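Local coordinates for SAP-like pentraxin (Limulus polyphemus, PDB 3FLP), which probably acts as a calcium-dependent, sugar-binding lectin of the pentraxin family, built as a doubly stacked ring of seven subunits per layer, at residues 4-9 with 186-191; 34-39 with 166-171; 103-108 with 170-175; 161-166 with 194-199. All coordinates share one frame; numbering follows the deposited sequence.

Contact 1 of 4, residues 4-9 with 186-191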
loop_
_atom_site.group_PDB
_atom_site.type_symbol
_atom_site.label_atom_id
_atom_site.label_comp_id
_atom_site.label_asym_id
_atom_site.label_seq_id
_atom_site.Cartn_x
_atom_site.Cartn_y
_atom_site.Cartn_z
ATOM N N ILE A 4 -3.175 -10.797 -27.166
ATOM C CA ILE A 4 -3.343 -11.824 -28.181
ATOM C C ILE A 4 -4.783 -11.931 -28.692
ATOM O O ILE A 4 -5.023 -12.385 -29.813
ATOM C CB ILE A 4 -2.891 -13.193 -27.644
ATOM C CG1 ILE A 4 -2.195 -13.968 -28.758
ATOM C CG2 ILE A 4 -4.091 -13.981 -27.096
ATOM C CD1 ILE A 4 -1.481 -15.207 -28.268
ATOM N N ARG A 5 -5.739 -11.506 -27.871
ATOM C CA ARG A 5 -7.139 -11.554 -28.263
ATOM C C ARG A 5 -7.476 -10.528 -29.341
ATOM O O ARG A 5 -8.522 -10.620 -29.973
ATOM C CB ARG A 5 -8.047 -11.363 -27.039
ATOM C CG ARG A 5 -8.177 -12.631 -26.195
ATOM C CD ARG A 5 -8.707 -12.364 -24.787
ATOM N NE ARG A 5 -7.779 -11.535 -24.022
ATOM C CZ ARG A 5 -7.879 -11.287 -22.718
ATOM N NH1 ARG A 5 -8.875 -11.807 -22.005
ATOM N NH2 ARG A 5 -6.977 -10.512 -22.128
ATOM N N ASP A 6 -6.585 -9.564 -29.561
ATOM C CA ASP A 6 -6.813 -8.539 -30.575
ATOM C C ASP A 6 -6.132 -8.849 -31.911
ATOM O O ASP A 6 -6.169 -8.028 -32.834
ATOM C CB ASP A 6 -6.351 -7.152 -30.074
ATOM C CG ASP A 6 -7.238 -6.591 -28.954
ATOM O OD1 ASP A 6 -8.482 -6.584 -29.102
ATOM O OD2 ASP A 6 -6.691 -6.141 -27.928
ATOM N N VAL A 7 -5.493 -10.012 -32.017
ATOM C CA VAL A 7 -4.857 -10.400 -33.278
ATOM C C VAL A 7 -6.011 -10.615 -34.250
ATOM O O VAL A 7 -7.067 -11.116 -33.862
ATOM C CB VAL A 7 -4.051 -11.722 -33.134
ATOM C CG1 VAL A 7 -3.713 -12.308 -34.514
ATOM C CG2 VAL A 7 -2.773 -11.457 -32.357
ATOM N N LYS A 8 -5.832 -10.224 -35.504
ATOM C CA LYS A 8 -6.897 -10.404 -36.472
ATOM C C LYS A 8 -6.386 -11.093 -37.734
ATOM O O LYS A 8 -5.185 -11.101 -38.021
ATOM C CB LYS A 8 -7.524 -9.048 -36.840
ATOM C CG LYS A 8 -6.701 -8.233 -37.827
ATOM C CD LYS A 8 -7.397 -6.934 -38.222
ATOM C CE LYS A 8 -6.493 -6.099 -39.127
ATOM N NZ LYS A 8 -7.134 -4.812 -39.510
ATOM N N ILE A 9 -7.313 -11.675 -38.480
ATOM C CA ILE A 9 -6.986 -12.350 -39.726
ATOM C C ILE A 9 -7.846 -11.702 -40.801
ATOM O O ILE A 9 -9.055 -11.535 -40.617
ATOM C CB ILE A 9 -7.340 -13.861 -39.679
ATOM C CG1 ILE A 9 -6.514 -14.573 -38.598
ATOM C CG2 ILE A 9 -7.112 -14.486 -41.050
ATOM C CD1 ILE A 9 -5.040 -14.640 -38.890
ATOM N N GLY A 186 -14.523 -5.311 -21.248
ATOM C CA GLY A 186 -14.966 -6.278 -20.260
ATOM C C GLY A 186 -13.870 -7.271 -19.921
ATOM O O GLY A 186 -12.688 -6.989 -20.112
ATOM N N ILE A 187 -14.260 -8.439 -19.426
ATOM C CA ILE A 187 -13.291 -9.462 -19.053
ATOM C C ILE A 187 -12.711 -10.186 -20.263
ATOM O O ILE A 187 -11.700 -10.875 -20.147
ATOM C CB ILE A 187 -13.926 -10.496 -18.100
ATOM C CG1 ILE A 187 -15.056 -11.239 -18.812
ATOM C CG2 ILE A 187 -14.473 -9.786 -16.860
ATOM C CD1 ILE A 187 -15.756 -12.260 -17.939
ATOM N N ARG A 188 -13.349 -10.016 -21.419
ATOM C CA ARG A 188 -12.897 -10.656 -22.651
ATOM C C ARG A 188 -12.615 -12.149 -22.424
ATOM O O ARG A 188 -11.461 -12.597 -22.452
ATOM C CB ARG A 188 -11.661 -9.925 -23.161
ATOM C CG ARG A 188 -11.950 -8.457 -23.522
ATOM C CD ARG A 188 -12.774 -8.362 -24.802
ATOM N NE ARG A 188 -11.980 -8.724 -25.978
ATOM C CZ ARG A 188 -11.115 -7.902 -26.571
ATOM N NH1 ARG A 188 -10.943 -6.672 -26.098
ATOM N NH2 ARG A 188 -10.421 -8.305 -27.632
ATOM N N PRO A 189 -13.683 -12.935 -22.192
ATOM C CA PRO A 189 -13.679 -14.383 -21.946
ATOM C C PRO A 189 -13.050 -15.204 -23.065
ATOM O O PRO A 189 -13.005 -14.768 -24.215
ATOM C CB PRO A 189 -15.167 -14.716 -21.795
ATOM C CG PRO A 189 -15.750 -13.453 -21.284
ATOM C CD PRO A 189 -15.057 -12.408 -22.118
ATOM N N ARG A 190 -12.589 -16.403 -22.716
ATOM C CA ARG A 190 -11.979 -17.319 -23.673
ATOM C C ARG A 190 -12.812 -18.602 -23.720
ATOM O O ARG A 190 -13.099 -19.195 -22.683
ATOM C CB ARG A 190 -10.551 -17.668 -23.252
ATOM C CG ARG A 190 -9.642 -16.472 -23.035
ATOM C CD ARG A 190 -8.322 -16.928 -22.441
ATOM N NE ARG A 190 -7.402 -15.822 -22.204
ATOM C CZ ARG A 190 -7.589 -14.871 -21.293
ATOM N NH1 ARG A 190 -8.672 -14.880 -20.518
ATOM N NH2 ARG A 190 -6.685 -13.910 -21.153
ATOM N N GLY A 191 -13.199 -19.022 -24.920
ATOM C CA GLY A 191 -13.995 -20.229 -25.053
ATOM C C GLY A 191 -13.238 -21.460 -24.579
ATOM O O GLY A 191 -12.008 -21.487 -24.640
HETATM O O HOH W 1 -8.371 -5.028 -26.393
#
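R5 and D6 of the short 3-10 turn at 4-6 meet R188 and R190 of the loop 186-191. Two direct polar bonds join the segments. R5 NH1 donates to the backbone O of R188 at 2.7 Å; the bond is bent, with 138° at the hydrogen, and the oxygen lies somewhat out of the guanidinium plane. R188 NH2 forms a salt bridge with D6 OD1 at 3.0 Å. This one is nearly straight, 174° at the hydrogen. The carboxylate oxygen sits in the R188 guanidinium plane, but the nitrogen comes from above the carboxylate plane. Water 1 accepts from R188 NH1 at 3.1 Å and lies unusually close to D6 OD2, so the exact geometry there is doubtful. The R188 chain folds at chi2 and chi3, which brings its head back to D6.

Like charges also meet. R190 NH2 lies over one face of the R5 guanidinium, 3.2 Å from R5 NH1. D3 pairs with R5 NE, and D165 with R188 NE, which probably eases the crowding of positive charge.

The contact is a surface arginine-carboxylate cluster. It ties the N-terminal turn of this pentraxin subunit to the loop that follows helix 175-182.

Contact 2 of 4, residues 34-39 with 166-171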
loop_
_atom_site.group_PDB
_atom_site.type_symbol
_atom_site.label_atom_id
_atom_site.label_comp_id
_atom_site.label_asym_id
_atom_site.label_seq_id
_atom_site.Cartn_x
_atom_site.Cartn_y
_atom_site.Cartn_z
ATOM N N LEU A 34 -23.513 -25.342 -28.581
ATOM C CA LEU A 34 -22.368 -24.609 -29.076
ATOM C C LEU A 34 -22.642 -23.116 -29.165
ATOM O O LEU A 34 -23.703 -22.692 -29.624
ATOM C CB LEU A 34 -21.973 -25.146 -30.454
ATOM C CG LEU A 34 -20.529 -24.943 -30.910
ATOM C CD1 LEU A 34 -19.582 -25.767 -30.031
ATOM C CD2 LEU A 34 -20.404 -25.382 -32.364
ATOM N N THR A 35 -21.685 -22.318 -28.703
ATOM C CA THR A 35 -21.799 -20.869 -28.788
ATOM C C THR A 35 -20.531 -20.388 -29.491
ATOM O O THR A 35 -19.413 -20.646 -29.028
ATOM C CB THR A 35 -21.892 -20.191 -27.394
ATOM O OG1 THR A 35 -23.090 -20.611 -26.726
ATOM C CG2 THR A 35 -21.920 -18.669 -27.545
ATOM N N VAL A 36 -20.707 -19.710 -30.619
ATOM C CA VAL A 36 -19.577 -19.195 -31.385
ATOM C C VAL A 36 -19.673 -17.670 -31.412
ATOM O O VAL A 36 -20.634 -17.103 -31.939
ATOM C CB VAL A 36 -19.581 -19.746 -32.837
ATOM C CG1 VAL A 36 -18.381 -19.193 -33.617
ATOM C CG2 VAL A 36 -19.543 -21.274 -32.816
ATOM N N CYS A 37 -18.678 -17.018 -30.823
ATOM C CA CYS A 37 -18.637 -15.563 -30.758
ATOM C C CYS A 37 -17.339 -15.077 -31.416
ATOM O O CYS A 37 -16.304 -15.737 -31.324
ATOM C CB CYS A 37 -18.621 -15.092 -29.298
ATOM S SG CYS A 37 -20.114 -14.986 -28.236
ATOM N N GLN A 38 -17.396 -13.927 -32.081
ATOM C CA GLN A 38 -16.204 -13.345 -32.695
ATOM C C GLN A 38 -16.458 -11.924 -33.178
ATOM O O GLN A 38 -17.601 -11.493 -33.312
ATOM C CB GLN A 38 -15.682 -14.197 -33.874
ATOM C CG GLN A 38 -16.368 -13.963 -35.208
ATOM C CD GLN A 38 -17.543 -14.889 -35.430
ATOM O OE1 GLN A 38 -17.368 -16.059 -35.774
ATOM N NE2 GLN A 38 -18.749 -14.377 -35.224
ATOM N N ARG A 39 -15.379 -11.193 -33.426
ATOM C CA ARG A 39 -15.482 -9.828 -33.922
ATOM C C ARG A 39 -15.227 -9.898 -35.428
ATOM O O ARG A 39 -14.259 -10.520 -35.872
ATOM C CB ARG A 39 -14.451 -8.941 -33.215
ATOM C CG ARG A 39 -14.742 -8.786 -31.715
ATOM C CD ARG A 39 -13.557 -8.272 -30.892
ATOM N NE ARG A 39 -13.825 -8.506 -29.476
ATOM C CZ ARG A 39 -14.709 -7.815 -28.757
ATOM N NH1 ARG A 39 -15.401 -6.823 -29.315
ATOM N NH2 ARG A 39 -14.945 -8.151 -27.493
ATOM N N LEU A 166 -12.089 -14.933 -31.811
ATOM C CA LEU A 166 -13.014 -16.055 -31.980
ATOM C C LEU A 166 -13.004 -16.894 -30.705
ATOM O O LEU A 166 -11.963 -17.413 -30.302
ATOM C CB LEU A 166 -12.596 -16.935 -33.163
ATOM C CG LEU A 166 -13.309 -18.290 -33.297
ATOM C CD1 LEU A 166 -14.796 -18.079 -33.662
ATOM C CD2 LEU A 166 -12.601 -19.122 -34.366
ATOM N N GLN A 167 -14.165 -17.022 -30.074
ATOM C CA GLN A 167 -14.289 -17.792 -28.842
ATOM C C GLN A 167 -15.461 -18.765 -28.980
ATOM O O GLN A 167 -16.575 -18.362 -29.321
ATOM C CB GLN A 167 -14.532 -16.848 -27.663
ATOM C CG GLN A 167 -13.533 -15.693 -27.542
ATOM C CD GLN A 167 -12.104 -16.145 -27.275
ATOM O OE1 GLN A 167 -11.857 -17.286 -26.876
ATOM N NE2 GLN A 167 -11.157 -15.242 -27.478
ATOM N N VAL A 168 -15.203 -20.040 -28.702
ATOM C CA VAL A 168 -16.214 -21.090 -28.816
ATOM C C VAL A 168 -16.353 -21.914 -27.532
ATOM O O VAL A 168 -15.360 -22.393 -26.987
ATOM C CB VAL A 168 -15.861 -22.062 -29.981
ATOM C CG1 VAL A 168 -16.952 -23.130 -30.136
ATOM C CG2 VAL A 168 -15.683 -21.267 -31.293
ATOM N N TRP A 169 -17.594 -22.074 -27.070
ATOM C CA TRP A 169 -17.926 -22.838 -25.867
ATOM C C TRP A 169 -18.865 -23.978 -26.262
ATOM O O TRP A 169 -19.644 -23.838 -27.206
ATOM C CB TRP A 169 -18.678 -21.963 -24.855
ATOM C CG TRP A 169 -17.879 -20.897 -24.176
ATOM C CD1 TRP A 169 -17.234 -20.993 -22.976
ATOM C CD2 TRP A 169 -17.695 -19.549 -24.623
ATOM N NE1 TRP A 169 -16.665 -19.783 -22.644
ATOM C CE2 TRP A 169 -16.934 -18.880 -23.637
ATOM C CE3 TRP A 169 -18.100 -18.840 -25.762
ATOM C CZ2 TRP A 169 -16.570 -17.533 -23.754
ATOM C CZ3 TRP A 169 -17.740 -17.499 -25.880
ATOM C CH2 TRP A 169 -16.981 -16.860 -24.880
ATOM N N ASP A 170 -18.809 -25.096 -25.542
ATOM C CA ASP A 170 -19.706 -26.205 -25.853
ATOM C C ASP A 170 -20.935 -26.135 -24.937
ATOM O O ASP A 170 -21.454 -27.146 -24.461
ATOM C CB ASP A 170 -18.972 -27.545 -25.716
ATOM C CG ASP A 170 -18.509 -27.829 -24.301
ATOM O OD1 ASP A 170 -18.397 -26.894 -23.491
ATOM O OD2 ASP A 170 -18.238 -29.010 -24.002
ATOM N N GLU A 171 -21.382 -24.907 -24.694
ATOM C CA GLU A 171 -22.551 -24.633 -23.868
ATOM C C GLU A 171 -23.356 -23.552 -24.571
ATOM O O GLU A 171 -22.847 -22.893 -25.474
ATOM C CB GLU A 171 -22.140 -24.144 -22.471
ATOM C CG GLU A 171 -21.453 -25.214 -21.616
ATOM C CD GLU A 171 -21.652 -24.995 -20.124
ATOM O OE1 GLU A 171 -22.782 -24.642 -19.726
ATOM O OE2 GLU A 171 -20.692 -25.190 -19.347
#
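T35 and W169 face each other as a hydrogen-bonded antiparallel pair. T35 N donates to W169 O, and W169 N to T35 O, both at 3.0 Å. Two residues on, C37 and Q167 repeat the pattern: C37 N to Q167 O is 2.9 Å and Q167 N to C37 O is 2.8 Å. V36 and V168 form the non-hydrogen-bonded pair between them. Past the strand end, T35 OG1 donates to E171 O at 2.6 Å, in the carbonyl plane and on a lone pair. OG1 stands anti to the T35 carbonyl carbon (chi1 -64°), on the side of E171.

The side chains divide between two faces. On the V36 and V168 face, the two valines lie side by side and point the same way. V36 CG1 touches L166 CD1 at 3.8 Å, and L34 CD1 reaches V168 CG1 at 3.7 Å. F51 of strand 48-55 packs on both valines. On the other face, C37 SG lies oblique to the W169 ring, 4.2 Å from CZ3, a cysteine sulfur-aromatic contact.

Further out, the C37-C103 disulfide fixes that sulfur to the next strand, and V181 of helix 175-182 packs on C37 and W169. L217 O of a neighbouring subunit accepts from W169 NE1.

Strands 33-42 and 161-169 are thus central neighbours in one sheet of the pentraxin beta sandwich, the jelly-roll fold shared with legume lectins.

Contact 3 of 4, residues 103-108 with 170-175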
loop_
_atom_site.group_PDB
_atom_site.type_symbol
_atom_site.label_atom_id
_atom_site.label_comp_id
_atom_site.label_asym_id
_atom_site.label_seq_id
_atom_site.Cartn_x
_atom_site.Cartn_y
_atom_site.Cartn_z
ATOM N N CYS A 103 -22.458 -13.206 -32.370
ATOM C CA CYS A 103 -22.433 -14.456 -31.652
ATOM C C CYS A 103 -23.643 -15.321 -32.007
ATOM O O CYS A 103 -24.758 -14.823 -32.134
ATOM C CB CYS A 103 -22.385 -14.192 -30.141
ATOM S SG CYS A 103 -21.758 -15.639 -29.241
ATOM N N HIS A 104 -23.396 -16.616 -32.194
ATOM C CA HIS A 104 -24.442 -17.584 -32.503
ATOM C C HIS A 104 -24.537 -18.540 -31.322
ATOM O O HIS A 104 -23.538 -19.142 -30.927
ATOM C CB HIS A 104 -24.103 -18.401 -33.754
ATOM C CG HIS A 104 -24.247 -17.646 -35.038
ATOM N ND1 HIS A 104 -23.428 -16.590 -35.381
ATOM C CD2 HIS A 104 -25.090 -17.823 -36.084
ATOM C CE1 HIS A 104 -23.755 -16.155 -36.586
ATOM N NE2 HIS A 104 -24.759 -16.887 -37.033
ATOM N N VAL A 105 -25.732 -18.675 -30.763
ATOM C CA VAL A 105 -25.967 -19.566 -29.634
ATOM C C VAL A 105 -26.879 -20.709 -30.079
ATOM O O VAL A 105 -27.993 -20.472 -30.548
ATOM C CB VAL A 105 -26.639 -18.800 -28.476
ATOM C CG1 VAL A 105 -27.098 -19.759 -27.394
ATOM C CG2 VAL A 105 -25.652 -17.771 -27.905
ATOM N N TRP A 106 -26.403 -21.942 -29.937
ATOM C CA TRP A 106 -27.189 -23.102 -30.339
ATOM C C TRP A 106 -27.271 -24.165 -29.260
ATOM O O TRP A 106 -26.267 -24.518 -28.639
ATOM C CB TRP A 106 -26.609 -23.763 -31.591
ATOM C CG TRP A 106 -27.324 -25.047 -31.931
ATOM C CD1 TRP A 106 -28.603 -25.177 -32.394
ATOM C CD2 TRP A 106 -26.817 -26.378 -31.779
ATOM N NE1 TRP A 106 -28.926 -26.506 -32.542
ATOM C CE2 TRP A 106 -27.848 -27.266 -32.172
ATOM C CE3 TRP A 106 -25.592 -26.909 -31.351
ATOM C CZ2 TRP A 106 -27.692 -28.656 -32.151
ATOM C CZ3 TRP A 106 -25.436 -28.295 -31.328
ATOM C CH2 TRP A 106 -26.485 -29.152 -31.727
ATOM N N SER A 107 -28.472 -24.693 -29.063
ATOM C CA SER A 107 -28.690 -25.738 -28.080
ATOM C C SER A 107 -29.467 -26.880 -28.713
ATOM O O SER A 107 -30.627 -26.713 -29.090
ATOM C CB SER A 107 -29.474 -25.189 -26.886
ATOM O OG SER A 107 -29.674 -26.202 -25.917
ATOM N N GLY A 108 -28.825 -28.035 -28.838
ATOM C CA GLY A 108 -29.495 -29.183 -29.412
ATOM C C GLY A 108 -30.401 -29.830 -28.383
ATOM O O GLY A 108 -31.262 -30.646 -28.727
ATOM N N ASP A 170 -18.809 -25.096 -25.542
ATOM C CA ASP A 170 -19.706 -26.205 -25.853
ATOM C C ASP A 170 -20.935 -26.135 -24.937
ATOM O O ASP A 170 -21.454 -27.146 -24.461
ATOM C CB ASP A 170 -18.972 -27.545 -25.716
ATOM C CG ASP A 170 -18.509 -27.829 -24.301
ATOM O OD1 ASP A 170 -18.397 -26.894 -23.491
ATOM O OD2 ASP A 170 -18.238 -29.010 -24.002
ATOM N N GLU A 171 -21.382 -24.907 -24.694
ATOM C CA GLU A 171 -22.551 -24.633 -23.868
ATOM C C GLU A 171 -23.356 -23.552 -24.571
ATOM O O GLU A 171 -22.847 -22.893 -25.474
ATOM C CB GLU A 171 -22.140 -24.144 -22.471
ATOM C CG GLU A 171 -21.453 -25.214 -21.616
ATOM C CD GLU A 171 -21.652 -24.995 -20.124
ATOM O OE1 GLU A 171 -22.782 -24.642 -19.726
ATOM O OE2 GLU A 171 -20.692 -25.190 -19.347
ATOM N N ALA A 172 -24.614 -23.386 -24.173
ATOM C CA ALA A 172 -25.471 -22.363 -24.765
ATOM C C ALA A 172 -25.513 -21.167 -23.820
ATOM O O ALA A 172 -26.343 -21.112 -22.913
ATOM C CB ALA A 172 -26.877 -22.907 -24.978
ATOM N N LEU A 173 -24.604 -20.220 -24.040
ATOM C CA LEU A 173 -24.502 -19.022 -23.221
ATOM C C LEU A 173 -25.812 -18.236 -23.126
ATOM O O LEU A 173 -26.592 -18.187 -24.078
ATOM C CB LEU A 173 -23.378 -18.130 -23.765
ATOM C CG LEU A 173 -21.972 -18.335 -23.174
ATOM C CD1 LEU A 173 -21.567 -19.782 -23.230
ATOM C CD2 LEU A 173 -20.967 -17.466 -23.924
ATOM N N THR A 174 -26.053 -17.637 -21.963
ATOM C CA THR A 174 -27.258 -16.845 -21.754
ATOM C C THR A 174 -27.104 -15.461 -22.384
ATOM O O THR A 174 -26.007 -15.045 -22.765
ATOM C CB THR A 174 -27.557 -16.624 -20.256
ATOM O OG1 THR A 174 -26.500 -15.838 -19.682
ATOM C CG2 THR A 174 -27.680 -17.974 -19.506
ATOM N N THR A 175 -28.217 -14.753 -22.482
ATOM C CA THR A 175 -28.233 -13.414 -23.036
ATOM C C THR A 175 -27.274 -12.516 -22.259
ATOM O O THR A 175 -26.500 -11.762 -22.855
ATOM C CB THR A 175 -29.666 -12.842 -22.984
ATOM O OG1 THR A 175 -30.460 -13.512 -23.969
ATOM C CG2 THR A 175 -29.677 -11.343 -23.239
#
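V105 of strand 100-107 points at A172 in the loop before helix 175-182. S107, two residues on, meets the same alanine only with CB.

V105 makes the main contact. Its CG1 is 4.0 Å from A172 CB. With CG1 anti to N (chi1 170°), both methyls face the L173 carbonyl: CG1 at 3.7 Å and CG2 at 4.0 Å from L173 O. The forked end of the valine therefore rests against this oxygen. V178 of helix 175-182 packs on both V105 and L173.

W106 comes next. The CB of W106 points away from the loop; its backbone O lies 4.0 Å from A172 CB. The residue thus takes part through its main chain.

S107 CB lies 3.9 Å from A172 CB. The serine gives a carbon to the contact, while its hydroxyl is used outside it, bonding to the side chain of Q33.

A172 CB touches both V105 CG1 and S107 CB. Seen from the methyl, these two carbons lie at close to a right angle.

Across the contact the touch is van der Waals alone. The polar bonds that hold the loop run to T35 and to a neighbouring subunit: L173 N bonds to T35 OG1, and A172 O accepts from Q98 NE2 of that subunit.

Contact 4 of 4, residues 161-166 with 194-199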
loop_
_atom_site.group_PDB
_atom_site.type_symbol
_atom_site.label_atom_id
_atom_site.label_comp_id
_atom_site.label_asym_id
_atom_site.label_seq_id
_atom_site.Cartn_x
_atom_site.Cartn_y
_atom_site.Cartn_z
ATOM N N GLY A 161 -13.380 -10.460 -45.307
ATOM C CA GLY A 161 -13.414 -9.414 -44.307
ATOM C C GLY A 161 -12.345 -9.688 -43.274
ATOM O O GLY A 161 -11.430 -10.475 -43.517
ATOM N N GLU A 162 -12.451 -9.042 -42.119
ATOM C CA GLU A 162 -11.476 -9.239 -41.059
ATOM C C GLU A 162 -12.162 -9.901 -39.867
ATOM O O GLU A 162 -13.327 -9.623 -39.564
ATOM C CB GLU A 162 -10.849 -7.893 -40.669
ATOM C CG GLU A 162 -10.176 -7.209 -41.867
ATOM C CD GLU A 162 -9.647 -5.816 -41.571
ATOM O OE1 GLU A 162 -9.876 -5.289 -40.465
ATOM O OE2 GLU A 162 -9.002 -5.235 -42.460
ATOM N N LEU A 163 -11.436 -10.789 -39.199
ATOM C CA LEU A 163 -11.990 -11.504 -38.061
ATOM C C LEU A 163 -11.003 -11.575 -36.902
ATOM O O LEU A 163 -9.796 -11.697 -37.105
ATOM C CB LEU A 163 -12.393 -12.917 -38.505
ATOM C CG LEU A 163 -13.061 -13.851 -37.499
ATOM C CD1 LEU A 163 -13.937 -14.858 -38.248
ATOM C CD2 LEU A 163 -12.003 -14.550 -36.659
ATOM N N SER A 164 -11.522 -11.481 -35.684
ATOM C CA SER A 164 -10.676 -11.579 -34.504
ATOM C C SER A 164 -11.474 -11.981 -33.272
ATOM O O SER A 164 -12.705 -11.972 -33.282
ATOM C CB SER A 164 -9.935 -10.267 -34.246
ATOM O OG SER A 164 -10.706 -9.395 -33.458
ATOM N N ASP A 165 -10.753 -12.379 -32.228
ATOM C CA ASP A 165 -11.349 -12.767 -30.953
ATOM C C ASP A 165 -12.414 -13.868 -31.082
ATOM O O ASP A 165 -13.509 -13.754 -30.529
ATOM C CB ASP A 165 -11.950 -11.524 -30.287
ATOM C CG ASP A 165 -11.902 -11.579 -28.769
ATOM O OD1 ASP A 165 -11.587 -12.647 -28.197
ATOM O OD2 ASP A 165 -12.195 -10.538 -28.146
ATOM N N LEU A 166 -12.089 -14.933 -31.811
ATOM C CA LEU A 166 -13.014 -16.055 -31.980
ATOM C C LEU A 166 -13.004 -16.894 -30.705
ATOM O O LEU A 166 -11.963 -17.413 -30.302
ATOM C CB LEU A 166 -12.596 -16.935 -33.163
ATOM C CG LEU A 166 -13.309 -18.290 -33.297
ATOM C CD1 LEU A 166 -14.796 -18.079 -33.662
ATOM C CD2 LEU A 166 -12.601 -19.122 -34.366
ATOM N N ILE A 194 -12.706 -23.532 -28.290
ATOM C CA ILE A 194 -11.726 -22.804 -29.089
ATOM C C ILE A 194 -11.485 -21.449 -28.437
ATOM O O ILE A 194 -12.428 -20.705 -28.171
ATOM C CB ILE A 194 -12.205 -22.545 -30.544
ATOM C CG1 ILE A 194 -12.185 -23.844 -31.351
ATOM C CG2 ILE A 194 -11.300 -21.515 -31.219
ATOM C CD1 ILE A 194 -12.634 -23.661 -32.796
ATOM N N SER A 195 -10.222 -21.152 -28.157
ATOM C CA SER A 195 -9.843 -19.875 -27.576
ATOM C C SER A 195 -8.914 -19.236 -28.604
ATOM O O SER A 195 -7.880 -19.805 -28.943
ATOM C CB SER A 195 -9.112 -20.073 -26.245
ATOM O OG SER A 195 -8.677 -18.823 -25.728
ATOM N N TRP A 196 -9.299 -18.066 -29.106
ATOM C CA TRP A 196 -8.528 -17.367 -30.123
ATOM C C TRP A 196 -7.025 -17.309 -29.852
ATOM O O TRP A 196 -6.589 -16.843 -28.804
ATOM C CB TRP A 196 -9.066 -15.947 -30.298
ATOM C CG TRP A 196 -8.527 -15.237 -31.515
ATOM C CD1 TRP A 196 -8.009 -13.974 -31.567
ATOM C CD2 TRP A 196 -8.545 -15.716 -32.866
ATOM N NE1 TRP A 196 -7.714 -13.631 -32.867
ATOM C CE2 TRP A 196 -8.036 -14.681 -33.685
ATOM C CE3 TRP A 196 -8.949 -16.916 -33.465
ATOM C CZ2 TRP A 196 -7.923 -14.811 -35.071
ATOM C CZ3 TRP A 196 -8.836 -17.045 -34.843
ATOM C CH2 TRP A 196 -8.328 -15.997 -35.631
ATOM N N MET A 197 -6.250 -17.790 -30.819
ATOM C CA MET A 197 -4.797 -17.803 -30.742
ATOM C C MET A 197 -4.215 -18.753 -29.685
ATOM O O MET A 197 -3.008 -18.728 -29.428
ATOM C CB MET A 197 -4.271 -16.378 -30.521
ATOM C CG MET A 197 -4.689 -15.375 -31.602
ATOM S SD MET A 197 -4.281 -15.896 -33.299
ATOM C CE MET A 197 -2.457 -15.688 -33.325
ATOM N N GLU A 198 -5.058 -19.572 -29.064
ATOM C CA GLU A 198 -4.575 -20.544 -28.083
ATOM C C GLU A 198 -4.805 -21.957 -28.623
ATOM O O GLU A 198 -4.356 -22.938 -28.039
ATOM C CB GLU A 198 -5.276 -20.379 -26.725
ATOM C CG GLU A 198 -5.019 -19.028 -26.049
ATOM C CD GLU A 198 -5.422 -19.003 -24.576
ATOM O OE1 GLU A 198 -6.492 -19.549 -24.227
ATOM O OE2 GLU A 198 -4.670 -18.424 -23.763
ATOM N N ASP A 199 -5.525 -22.047 -29.738
ATOM C CA ASP A 199 -5.795 -23.316 -30.397
ATOM C C ASP A 199 -5.250 -23.188 -31.819
ATOM O O ASP A 199 -5.705 -22.361 -32.606
ATOM C CB ASP A 199 -7.302 -23.604 -30.392
ATOM C CG ASP A 199 -7.805 -24.042 -29.014
ATOM O OD1 ASP A 199 -7.422 -25.148 -28.571
ATOM O OD2 ASP A 199 -8.566 -23.284 -28.373
#
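Strand 161-169 of the sandwich meets the short strand 194-195 and the turn after it, where W196 turns its indole toward the first strand. The backbone at S164 and D165 runs over one face of this ring. D165 N stands 3.2 Å above the ring plane, toward the rim, and is 3.2 Å from W196 CD1. M197 SD lies over the opposite face. L166 CB touches W196 CE3 at 3.7 Å, and L163 CD2 meets CH2 at 4.1 Å, both on the six-membered ring. CG of W196 is anti to its backbone N (chi1 -168°), which extends the indole toward strand 161-169. L166 CD2 also reaches I194 CG2 at 4.2 Å.

The turn is braced from within. S195 N donates to D199 OD2 at 2.7 Å, and S195 OG to E198 OE1.

W196 NE1 bonds to V7 O of strand 7-11. The indole is therefore held by its polar nitrogen and by cover on both faces, which should limit its rotation in this buried site.

Contacts 2, 3 and 4 are buried, while contact 1 lies at the surface. Contacts 2 and 4 both use strand 161-169 and share L166; contacts 2 and 3 share D170 and E171 and are joined by the C37-C103 disulfide. Contact 1 meets contact 4 through the R188-D165 salt bridge and contact 2 at G191 and Q167. The centres of contacts 1 and 4 are about 7 Å apart, those of contacts 3 and 4 about 18 Å. Chemistry follows place: charge and water at the outer loop, paired backbones within the sheet, van der Waals touches around a small alanine where the loop before the helix lies on the strand, and a sandwiched indole beside the short strand.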